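PDB 3GVX: glycerate dehydrogenase related protein from Thermoplasma acidophilum, which probably works as an NAD(P)-dependent reductase of the D-2-hydroxyacid dehydrogenase family, acting on small 2-oxoacids such as glyoxylate or hydroxypyruvate. Local coordinates for residues Gly189-Ser193 against Arg194-Asn198; Asp212-Lys216 against Pro217-Gly221; Trp237-Pro240 against Glu241-Glu244. One frame throughout, in Å; residues are numbered along the deposited sequence.

Interaction 1: Gly189-Ser193 against Arg194-Asn198; sequences GMVNS and RLLAN
Asn192 and Leu195 meet where the chain turns into the short helix 193-196. Asn192 is the N-cap. Its side-chain OD1 accepts a hydrogen bond from Leu195 N at 2.9 Å. The amide hydrogen points somewhat off the acceptor (151°), but the donor sits nearly in line with CG=OD1. A chi1 of 61° puts CG between the backbone N and the carbonyl carbon of Asn192, which brings OD1 to the amide of Leu195. The main chain of Asn192 serves as well: Leu196 N reaches Asn192 O at 2.8 Å along a nearly straight bond. One residue thus occupies two amides of the helix start. A longer bond, Ala197 N to Ser193 O at 3.2 Å, follows.

The tight side is apolar. Val191 CG1 meets Leu196 CD2 at 3.5 Å, and the two side chains cross at about a right angle. The other leucine reaches back along the incoming chain: Leu195 CD2 lies 3.7 Å from Val191 CA and 3.6 Å from Met190 O. Val191, Leu195 and Leu196 are all buried.

The solvent side is looser: Ser193, Arg194 and Ala197 are exposed. Arg194 keeps CB 3.4 Å from Asn192 OD1, while its bent chain leads the guanidinium away. Further along, Asn198 ND2 donates to Leu195 O at 2.8 Å, and its OD1 bonds to Arg172.

The turn is wedged between two helices of the dinucleotide-binding domain: Leu195 packs on Phe171 of helix 167-172, and Leu196 packs on Met219 and Phe222 of helix 216-225.

Interaction 2: Asp212-Lys216 against Pro217-Gly221; sequences DVVSK and PDMIG
Ser215 caps the N-terminus of helix 216-225, and Asp218 in the first turn is its partner. Asp218 N donates to Ser215 OG at 3.2 Å, although the position of OG is less sure. As modelled, OG lies anti to the backbone N of Ser215 (chi1 159°), on the side of the helix start. The backbone follows suit. Met219 N bonds to Ser215 O at 3.0 Å, and Ile220 N to Lys216 O at 3.1 Å with a nearly straight hydrogen. Pro217 sits in this first turn, where its missing N-H costs no helical bond.

The helix links strand 204-207 to the neighbouring parallel strand 230-233. It is therefore the helix of a beta-alpha-beta crossover in the Rossmann-type domain. On the side facing the sheet, Val214 CG1 rests on CB of Met219, a selenomethionine, at 3.8 Å. Both side chains also touch Tyr231 of strand 230-233.

Two polar side chains reach beyond this turn. Asp218 OD2 accepts from Ser193 N, which ties this helix start to the preceding one. Lys216 runs out extended, with CE 4.3 Å from Ile220 CD1, and its NZ forms a salt bridge with Glu244.

Interaction 3: Trp237-Pro240 against Glu241-Glu244; sequences WNEP and EITE
Ile242 N donates to Pro240 O at 2.6 Å, a short bond that closes an inverse gamma turn centred on Glu241. The geometry is that of a tight three-residue turn. The N-H...O angle is 142°, and the donor lies above the carbonyl plane, with a C=O...N angle of only 96°. The turn belongs to the loop that joins strands 230-233 and 250-252 of the dinucleotide-binding domain.

Several backbone features bend the chain here. The peptide bond between Glu239 and Pro240 is cis. Asn238 and Glu239 both have positive phi. Glu239 N also makes a weak hydrogen bond to Trp237 O.

One water spans the two halves of the loop. It donates to Trp237 O at 3.2 Å and accepts from Thr243 N at 2.7 Å. The backbones are thus joined through solvent at this point. Side-chain contacts across the loop are sparse. Asn238 CB lies 3.7 Å from Glu241 O, and Ile242 CG2 is 4.1 Å from Glu239 CA.

The buried and exposed parts differ in their partners. The indole of Trp237 is buried, and its NE1 is taken by Val214 O. The carboxylate of Glu239 accepts from Trp236 N through OE2, and OE1 makes a weak bond to His255. That pairing is consistent with the glutamate-histidine pair of family members, although no role is established here. Glu239 and Pro240 pack on Phe112 of the second subunit, and Ile242 on its Gly110. Glu241, by contrast, is exposed.

Ile242 holds CG1 between its backbone N and carbonyl carbon (chi1 57°). This brings CG1 to 3.6 Å from Pro240 O, the oxygen that accepts the turn bond.

Interactions 1 and 2 are both helix starts with a side-chain N-cap, an asparagine in one and a serine in the other. Interaction 3 has no helix and relies on a gamma turn, a cis proline and a water. The first two lie side by side, with centres about 8 Å apart, and Val191 CG2 packs on Val214 CG2 at 3.4 Å. Interaction 2 also touches interaction 3, where Lys216 CD lies 3.4 Å from Trp237 CE3. Interactions 1 and 3 do not touch. Each is partly buried. Interaction 1 buries Val191, Leu195 and Leu196, interaction 2 Val214 and Met219, and interaction 3 Trp237 and Ile242. Interaction 3 alone reaches the second subunit.

Interaction 1: Gly189-Ser193 against Arg194-Asn198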
ATOM      1  N   GLY B 189     -25.540  -7.157 -11.813  1.00 46.19           N
ATOM      2  CA  GLY B 189     -25.112  -7.913 -12.982  1.00 43.96           C
ATOM      3  C   GLY B 189     -24.320  -7.095 -13.975  1.00 42.67           C
ATOM      4  O   GLY B 189     -23.995  -7.554 -15.067  1.00 42.46           O
HETATM    5  N   MSE B 190     -24.007  -5.873 -13.568  1.00 42.40           N
HETATM    6  CA  MSE B 190     -23.245  -4.909 -14.355  1.00 42.28           C
HETATM    7  C   MSE B 190     -21.967  -5.462 -14.975  1.00 42.75           C
HETATM    8  O   MSE B 190     -21.687  -5.232 -16.149  1.00 42.79           O
HETATM    9  CB  MSE B 190     -22.921  -3.717 -13.467  1.00 41.87           C
HETATM   10  CG  MSE B 190     -21.915  -2.744 -13.994  1.00 39.11           C
HETATM   11 SE   MSE B 190     -21.859  -1.396 -12.808  1.00 35.48          SE
HETATM   12  CE  MSE B 190     -21.502  -0.094 -13.868  1.00 35.63           C
ATOM     13  N   VAL B 191     -21.183  -6.173 -14.179  1.00 41.38           N
ATOM     14  CA  VAL B 191     -19.947  -6.749 -14.686  1.00 40.31           C
ATOM     15  C   VAL B 191     -20.292  -8.038 -15.418  1.00 40.03           C
ATOM     16  O   VAL B 191     -20.476  -9.081 -14.794  1.00 38.85           O
ATOM     17  CB  VAL B 191     -18.963  -7.076 -13.537  1.00 40.09           C
ATOM     18  CG1 VAL B 191     -17.650  -7.613 -14.110  1.00 36.23           C
ATOM     19  CG2 VAL B 191     -18.740  -5.840 -12.671  1.00 39.11           C
ATOM     20  N   ASN B 192     -20.402  -7.969 -16.740  1.00 40.63           N
ATOM     21  CA  ASN B 192     -20.747  -9.170 -17.488  1.00 42.80           C
ATOM     22  C   ASN B 192     -19.830  -9.529 -18.653  1.00 43.00           C
ATOM     23  O   ASN B 192     -18.945  -8.760 -19.026  1.00 42.09           O
ATOM     24  CB  ASN B 192     -22.204  -9.096 -17.973  1.00 42.63           C
ATOM     25  CG  ASN B 192     -22.456  -7.937 -18.905  1.00 44.17           C
ATOM     26  OD1 ASN B 192     -21.535  -7.411 -19.533  1.00 43.41           O
ATOM     27  ND2 ASN B 192     -23.718  -7.532 -19.010  1.00 45.07           N
ATOM     28  N   SER B 193     -20.046 -10.728 -19.194  1.00 43.38           N
ATOM     29  CA  SER B 193     -19.286 -11.238 -20.326  1.00 44.65           C
ATOM     30  C   SER B 193     -18.962 -10.109 -21.270  1.00 45.21           C
ATOM     31  O   SER B 193     -17.828  -9.951 -21.709  1.00 45.32           O
ATOM     32  CB  SER B 193     -20.097 -12.290 -21.098  1.00 44.99           C
ATOM     33  OG  SER B 193     -20.215 -13.515 -20.400  1.00 46.82           O
ATOM     34  N   ARG B 194     -19.974  -9.312 -21.575  1.00 45.93           N
ATOM     35  CA  ARG B 194     -19.785  -8.214 -22.499  1.00 46.55           C
ATOM     36  C   ARG B 194     -18.824  -7.142 -22.007  1.00 46.12           C
ATOM     37  O   ARG B 194     -18.021  -6.630 -22.784  1.00 46.85           O
ATOM     38  CB  ARG B 194     -21.115  -7.570 -22.867  1.00 46.77           C
ATOM     39  CG  ARG B 194     -21.007  -6.840 -24.176  1.00 50.74           C
ATOM     40  CD  ARG B 194     -21.773  -5.537 -24.194  1.00 53.07           C
ATOM     41  NE  ARG B 194     -21.375  -4.617 -23.125  1.00 57.15           N
ATOM     42  CZ  ARG B 194     -20.147  -4.126 -22.940  1.00 59.55           C
ATOM     43  NH1 ARG B 194     -19.149  -4.467 -23.754  1.00 58.16           N
ATOM     44  NH2 ARG B 194     -19.922  -3.259 -21.956  1.00 58.22           N
ATOM     45  N   LEU B 195     -18.914  -6.784 -20.730  1.00 44.00           N
ATOM     46  CA  LEU B 195     -18.011  -5.774 -20.177  1.00 42.84           C
ATOM     47  C   LEU B 195     -16.587  -6.333 -20.033  1.00 42.07           C
ATOM     48  O   LEU B 195     -15.618  -5.666 -20.387  1.00 42.11           O
ATOM     49  CB  LEU B 195     -18.525  -5.271 -18.822  1.00 40.98           C
ATOM     50  CG  LEU B 195     -17.575  -4.401 -17.992  1.00 39.91           C
ATOM     51  CD1 LEU B 195     -17.170  -3.140 -18.762  1.00 40.67           C
ATOM     52  CD2 LEU B 195     -18.264  -4.086 -16.665  1.00 37.47           C
ATOM     53  N   LEU B 196     -16.480  -7.565 -19.541  1.00 41.53           N
ATOM     54  CA  LEU B 196     -15.189  -8.230 -19.348  1.00 41.74           C
ATOM     55  C   LEU B 196     -14.338  -8.345 -20.604  1.00 41.76           C
ATOM     56  O   LEU B 196     -13.111  -8.298 -20.530  1.00 41.60           O
ATOM     57  CB  LEU B 196     -15.385  -9.624 -18.759  1.00 41.00           C
ATOM     58  CG  LEU B 196     -16.066  -9.620 -17.399  1.00 41.02           C
ATOM     59  CD1 LEU B 196     -16.231 -11.057 -16.910  1.00 39.31           C
ATOM     60  CD2 LEU B 196     -15.248  -8.765 -16.431  1.00 41.46           C
ATOM     61  N   ALA B 197     -14.992  -8.498 -21.750  1.00 41.48           N
ATOM     62  CA  ALA B 197     -14.291  -8.617 -23.017  1.00 40.63           C
ATOM     63  C   ALA B 197     -13.382  -7.419 -23.260  1.00 41.10           C
ATOM     64  O   ALA B 197     -12.524  -7.462 -24.127  1.00 41.38           O
ATOM     65  CB  ALA B 197     -15.296  -8.771 -24.170  1.00 40.94           C
ATOM     66  N   ASN B 198     -13.549  -6.350 -22.488  1.00 40.82           N
ATOM     67  CA  ASN B 198     -12.702  -5.171 -22.661  1.00 41.13           C
ATOM     68  C   ASN B 198     -11.378  -5.290 -21.905  1.00 40.48           C
ATOM     69  O   ASN B 198     -10.473  -4.490 -22.112  1.00 41.57           O
ATOM     70  CB  ASN B 198     -13.427  -3.912 -22.175  1.00 42.78           C
ATOM     71  CG  ASN B 198     -14.627  -3.561 -23.027  1.00 44.99           C
ATOM     72  OD1 ASN B 198     -14.515  -2.814 -24.006  1.00 45.15           O
ATOM     73  ND2 ASN B 198     -15.787  -4.101 -22.664  1.00 43.01           N
TER

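Interaction 2: Asp212-Lys216 against Pro217-Gly221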
ATOM      1  N   ASP B 212     -23.206  -9.188  -6.111  1.00 45.46           N
ATOM      2  CA  ASP B 212     -24.220  -9.064  -7.148  1.00 46.00           C
ATOM      3  C   ASP B 212     -24.034  -7.994  -8.202  1.00 44.78           C
ATOM      4  O   ASP B 212     -24.782  -7.953  -9.174  1.00 43.61           O
ATOM      5  CB  ASP B 212     -25.604  -8.989  -6.504  1.00 48.28           C
ATOM      6  CG  ASP B 212     -25.992 -10.312  -5.867  1.00 50.35           C
ATOM      7  OD1 ASP B 212     -25.916 -11.337  -6.567  1.00 48.64           O
ATOM      8  OD2 ASP B 212     -26.344 -10.339  -4.672  1.00 52.23           O
ATOM      9  N   VAL B 213     -23.032  -7.138  -8.038  1.00 42.07           N
ATOM     10  CA  VAL B 213     -22.772  -6.139  -9.059  1.00 40.71           C
ATOM     11  C   VAL B 213     -22.087  -6.927 -10.170  1.00 41.73           C
ATOM     12  O   VAL B 213     -21.911  -6.448 -11.291  1.00 41.32           O
ATOM     13  CB  VAL B 213     -21.847  -5.000  -8.548  1.00 41.41           C
ATOM     14  CG1 VAL B 213     -21.502  -4.051  -9.697  1.00 39.53           C
ATOM     15  CG2 VAL B 213     -22.535  -4.240  -7.403  1.00 39.02           C
ATOM     16  N   VAL B 214     -21.712  -8.161  -9.845  1.00 41.90           N
ATOM     17  CA  VAL B 214     -21.074  -9.041 -10.809  1.00 42.34           C
ATOM     18  C   VAL B 214     -21.876 -10.305 -11.118  1.00 42.85           C
ATOM     19  O   VAL B 214     -22.372 -10.997 -10.225  1.00 42.82           O
ATOM     20  CB  VAL B 214     -19.653  -9.489 -10.353  1.00 43.07           C
ATOM     21  CG1 VAL B 214     -19.098 -10.546 -11.324  1.00 40.92           C
ATOM     22  CG2 VAL B 214     -18.720  -8.280 -10.272  1.00 44.48           C
ATOM     23  N   SER B 215     -21.987 -10.586 -12.410  1.00 42.34           N
ATOM     24  CA  SER B 215     -22.661 -11.773 -12.892  1.00 42.97           C
ATOM     25  C   SER B 215     -21.767 -12.935 -12.552  1.00 43.53           C
ATOM     26  O   SER B 215     -20.675 -13.096 -13.105  1.00 43.98           O
ATOM     27  CB  SER B 215     -22.848 -11.713 -14.407  1.00 44.46           C
ATOM     28  OG  SER B 215     -23.040 -13.010 -14.948  1.00 47.86           O
ATOM     29  N   LYS B 216     -22.239 -13.756 -11.635  1.00 43.65           N
ATOM     30  CA  LYS B 216     -21.471 -14.903 -11.229  1.00 43.60           C
ATOM     31  C   LYS B 216     -21.049 -15.854 -12.355  1.00 46.34           C
ATOM     32  O   LYS B 216     -19.870 -16.157 -12.485  1.00 47.19           O
ATOM     33  CB  LYS B 216     -22.217 -15.668 -10.169  1.00 42.03           C
ATOM     34  CG  LYS B 216     -21.458 -16.870  -9.747  1.00 41.57           C
ATOM     35  CD  LYS B 216     -21.898 -17.325  -8.402  1.00 39.51           C
ATOM     36  CE  LYS B 216     -21.201 -18.596  -8.074  1.00 39.49           C
ATOM     37  NZ  LYS B 216     -21.734 -19.184  -6.826  1.00 40.52           N
ATOM     38  N   PRO B 217     -21.994 -16.345 -13.177  1.00 48.06           N
ATOM     39  CA  PRO B 217     -21.576 -17.255 -14.253  1.00 48.78           C
ATOM     40  C   PRO B 217     -20.658 -16.595 -15.283  1.00 49.01           C
ATOM     41  O   PRO B 217     -19.772 -17.244 -15.837  1.00 49.73           O
ATOM     42  CB  PRO B 217     -22.902 -17.706 -14.874  1.00 49.99           C
ATOM     43  CG  PRO B 217     -23.898 -17.521 -13.742  1.00 49.92           C
ATOM     44  CD  PRO B 217     -23.460 -16.213 -13.143  1.00 48.60           C
ATOM     45  N   ASP B 218     -20.866 -15.307 -15.540  1.00 48.81           N
ATOM     46  CA  ASP B 218     -20.039 -14.594 -16.509  1.00 49.20           C
ATOM     47  C   ASP B 218     -18.584 -14.451 -16.050  1.00 48.13           C
ATOM     48  O   ASP B 218     -17.656 -14.616 -16.840  1.00 46.26           O
ATOM     49  CB  ASP B 218     -20.644 -13.216 -16.811  1.00 51.34           C
ATOM     50  CG  ASP B 218     -21.944 -13.308 -17.596  1.00 51.67           C
ATOM     51  OD1 ASP B 218     -22.660 -14.314 -17.430  1.00 51.56           O
ATOM     52  OD2 ASP B 218     -22.255 -12.367 -18.360  1.00 49.23           O
HETATM   53  N   MSE B 219     -18.395 -14.157 -14.769  1.00 46.84           N
HETATM   54  CA  MSE B 219     -17.055 -14.001 -14.215  1.00 44.69           C
HETATM   55  C   MSE B 219     -16.341 -15.339 -14.161  1.00 44.91           C
HETATM   56  O   MSE B 219     -15.194 -15.458 -14.583  1.00 44.81           O
HETATM   57  CB  MSE B 219     -17.132 -13.373 -12.816  1.00 40.58           C
HETATM   58  CG  MSE B 219     -15.803 -13.254 -12.078  1.00 37.21           C
HETATM   59 SE   MSE B 219     -14.472 -12.560 -13.060  1.00 30.90          SE
HETATM   60  CE  MSE B 219     -14.971 -10.887 -13.371  1.00 32.87           C
ATOM     61  N   ILE B 220     -17.030 -16.349 -13.651  1.00 44.93           N
ATOM     62  CA  ILE B 220     -16.443 -17.675 -13.564  1.00 44.83           C
ATOM     63  C   ILE B 220     -16.131 -18.237 -14.938  1.00 45.05           C
ATOM     64  O   ILE B 220     -15.192 -19.015 -15.106  1.00 46.70           O
ATOM     65  CB  ILE B 220     -17.377 -18.649 -12.826  1.00 45.98           C
ATOM     66  CG1 ILE B 220     -17.427 -18.255 -11.350  1.00 46.69           C
ATOM     67  CG2 ILE B 220     -16.951 -20.084 -13.077  1.00 46.34           C
ATOM     68  CD1 ILE B 220     -17.702 -19.370 -10.394  1.00 46.16           C
ATOM     69  N   GLY B 221     -16.914 -17.826 -15.925  1.00 44.57           N
ATOM     70  CA  GLY B 221     -16.697 -18.297 -17.274  1.00 44.10           C
ATOM     71  C   GLY B 221     -15.544 -17.571 -17.911  1.00 43.74           C
ATOM     72  O   GLY B 221     -14.739 -18.156 -18.628  1.00 43.29           O
TER

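Interaction 3: Trp237-Pro240 against Glu241-Glu244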
ATOM      1  N   TRP B 237     -20.915 -14.368  -3.803  1.00 44.05           N
ATOM      2  CA  TRP B 237     -22.358 -14.454  -3.889  1.00 44.43           C
ATOM      3  C   TRP B 237     -22.893 -15.355  -2.788  1.00 45.68           C
ATOM      4  O   TRP B 237     -22.232 -16.308  -2.341  1.00 44.56           O
ATOM      5  CB  TRP B 237     -22.805 -14.952  -5.266  1.00 43.05           C
ATOM      6  CG  TRP B 237     -22.277 -14.131  -6.387  1.00 41.58           C
ATOM      7  CD1 TRP B 237     -22.912 -13.120  -7.044  1.00 40.32           C
ATOM      8  CD2 TRP B 237     -20.980 -14.242  -6.976  1.00 40.60           C
ATOM      9  NE1 TRP B 237     -22.093 -12.597  -8.012  1.00 38.36           N
ATOM     10  CE2 TRP B 237     -20.904 -13.271  -7.998  1.00 39.61           C
ATOM     11  CE3 TRP B 237     -19.883 -15.081  -6.754  1.00 39.60           C
ATOM     12  CZ2 TRP B 237     -19.762 -13.094  -8.780  1.00 40.63           C
ATOM     13  CZ3 TRP B 237     -18.750 -14.908  -7.529  1.00 41.71           C
ATOM     14  CH2 TRP B 237     -18.700 -13.924  -8.539  1.00 40.75           C
ATOM     15  N   ASN B 238     -24.099 -15.002  -2.359  1.00 47.51           N
ATOM     16  CA  ASN B 238     -24.848 -15.667  -1.310  1.00 50.38           C
ATOM     17  C   ASN B 238     -24.268 -15.377   0.056  1.00 51.64           C
ATOM     18  O   ASN B 238     -24.845 -14.587   0.791  1.00 53.31           O
ATOM     19  CB  ASN B 238     -24.965 -17.165  -1.580  1.00 51.87           C
ATOM     20  CG  ASN B 238     -25.584 -17.447  -2.940  1.00 53.30           C
ATOM     21  OD1 ASN B 238     -26.449 -16.693  -3.409  1.00 52.14           O
ATOM     22  ND2 ASN B 238     -25.154 -18.530  -3.577  1.00 54.13           N
ATOM     23  N   GLU B 239     -23.127 -15.956   0.406  1.00 52.04           N
ATOM     24  CA  GLU B 239     -22.550 -15.684   1.730  1.00 52.38           C
ATOM     25  C   GLU B 239     -23.598 -15.857   2.836  1.00 52.28           C
ATOM     26  O   GLU B 239     -24.608 -15.173   2.859  1.00 51.09           O
ATOM     27  CB  GLU B 239     -22.066 -14.235   1.826  1.00 52.90           C
ATOM     28  CG  GLU B 239     -20.830 -13.855   1.048  1.00 54.45           C
ATOM     29  CD  GLU B 239     -20.482 -12.387   1.282  1.00 55.39           C
ATOM     30  OE1 GLU B 239     -20.523 -11.955   2.451  1.00 56.53           O
ATOM     31  OE2 GLU B 239     -20.177 -11.662   0.314  1.00 54.25           O
ATOM     32  N   PRO B 240     -23.358 -16.782   3.757  1.00 52.99           N
ATOM     33  CA  PRO B 240     -22.180 -17.643   3.823  1.00 53.93           C
ATOM     34  C   PRO B 240     -22.182 -18.943   3.003  1.00 55.00           C
ATOM     35  O   PRO B 240     -21.169 -19.634   2.965  1.00 55.61           O
ATOM     36  CB  PRO B 240     -21.985 -17.849   5.334  1.00 53.55           C
ATOM     37  CG  PRO B 240     -23.314 -17.600   5.914  1.00 53.94           C
ATOM     38  CD  PRO B 240     -23.809 -16.436   5.114  1.00 52.90           C
ATOM     39  N   GLU B 241     -23.282 -19.265   2.325  1.00 55.54           N
ATOM     40  CA  GLU B 241     -23.343 -20.490   1.512  1.00 55.69           C
ATOM     41  C   GLU B 241     -22.530 -20.253   0.243  1.00 54.72           C
ATOM     42  O   GLU B 241     -23.058 -20.263  -0.872  1.00 54.94           O
ATOM     43  CB  GLU B 241     -24.786 -20.774   1.135  1.00 57.60           C
ATOM     44  CG  GLU B 241     -25.754 -20.447   2.236  1.00 60.35           C
ATOM     45  CD  GLU B 241     -27.036 -19.880   1.677  1.00 62.74           C
ATOM     46  OE1 GLU B 241     -27.159 -18.633   1.622  1.00 63.55           O
ATOM     47  OE2 GLU B 241     -27.907 -20.684   1.266  1.00 62.41           O
ATOM     48  N   ILE B 242     -21.236 -20.035   0.415  1.00 52.65           N
ATOM     49  CA  ILE B 242     -20.380 -19.763  -0.726  1.00 50.88           C
ATOM     50  C   ILE B 242     -20.157 -21.005  -1.570  1.00 50.95           C
ATOM     51  O   ILE B 242     -19.888 -22.077  -1.031  1.00 50.46           O
ATOM     52  CB  ILE B 242     -19.040 -19.184  -0.253  1.00 49.81           C
ATOM     53  CG1 ILE B 242     -18.361 -20.133   0.734  1.00 50.05           C
ATOM     54  CG2 ILE B 242     -19.291 -17.842   0.390  1.00 48.87           C
ATOM     55  CD1 ILE B 242     -17.074 -19.600   1.313  1.00 50.33           C
ATOM     56  N   THR B 243     -20.251 -20.965  -2.841  1.00 20.00           N
ATOM     57  CA  THR B 243     -19.944 -22.075  -3.563  1.00 20.00           C
ATOM     58  C   THR B 243     -19.079 -21.844  -4.713  1.00 20.00           C
ATOM     59  O   THR B 243     -19.173 -20.928  -5.263  1.00 20.00           O
ATOM     60  CB  THR B 243     -21.301 -22.705  -4.122  1.00 20.00           C
ATOM     61  OG1 THR B 243     -21.947 -21.853  -5.000  1.00 20.00           O
ATOM     62  CG2 THR B 243     -22.147 -22.908  -3.079  1.00 20.00           C
ATOM     63  N   GLU B 244     -18.256 -22.714  -5.160  1.00 53.30           N
ATOM     64  CA  GLU B 244     -17.764 -22.545  -6.485  1.00 52.70           C
ATOM     65  C   GLU B 244     -16.515 -21.639  -6.415  1.00 52.36           C
ATOM     66  O   GLU B 244     -15.943 -21.153  -7.222  1.00 51.59           O
ATOM     67  CB  GLU B 244     -18.887 -22.010  -7.268  1.00 54.11           C
ATOM     68  CG  GLU B 244     -19.109 -22.610  -8.599  1.00 54.99           C
ATOM     69  CD  GLU B 244     -20.270 -22.015  -9.386  1.00 56.95           C
ATOM     70  OE1 GLU B 244     -20.368 -21.995 -10.568  1.00 56.98           O
ATOM     71  OE2 GLU B 244     -21.177 -21.591  -8.823  1.00 56.97           O
TER
HETATM   72  O   HOH W   1     -21.720 -19.005  -3.984  1.00 48.21           O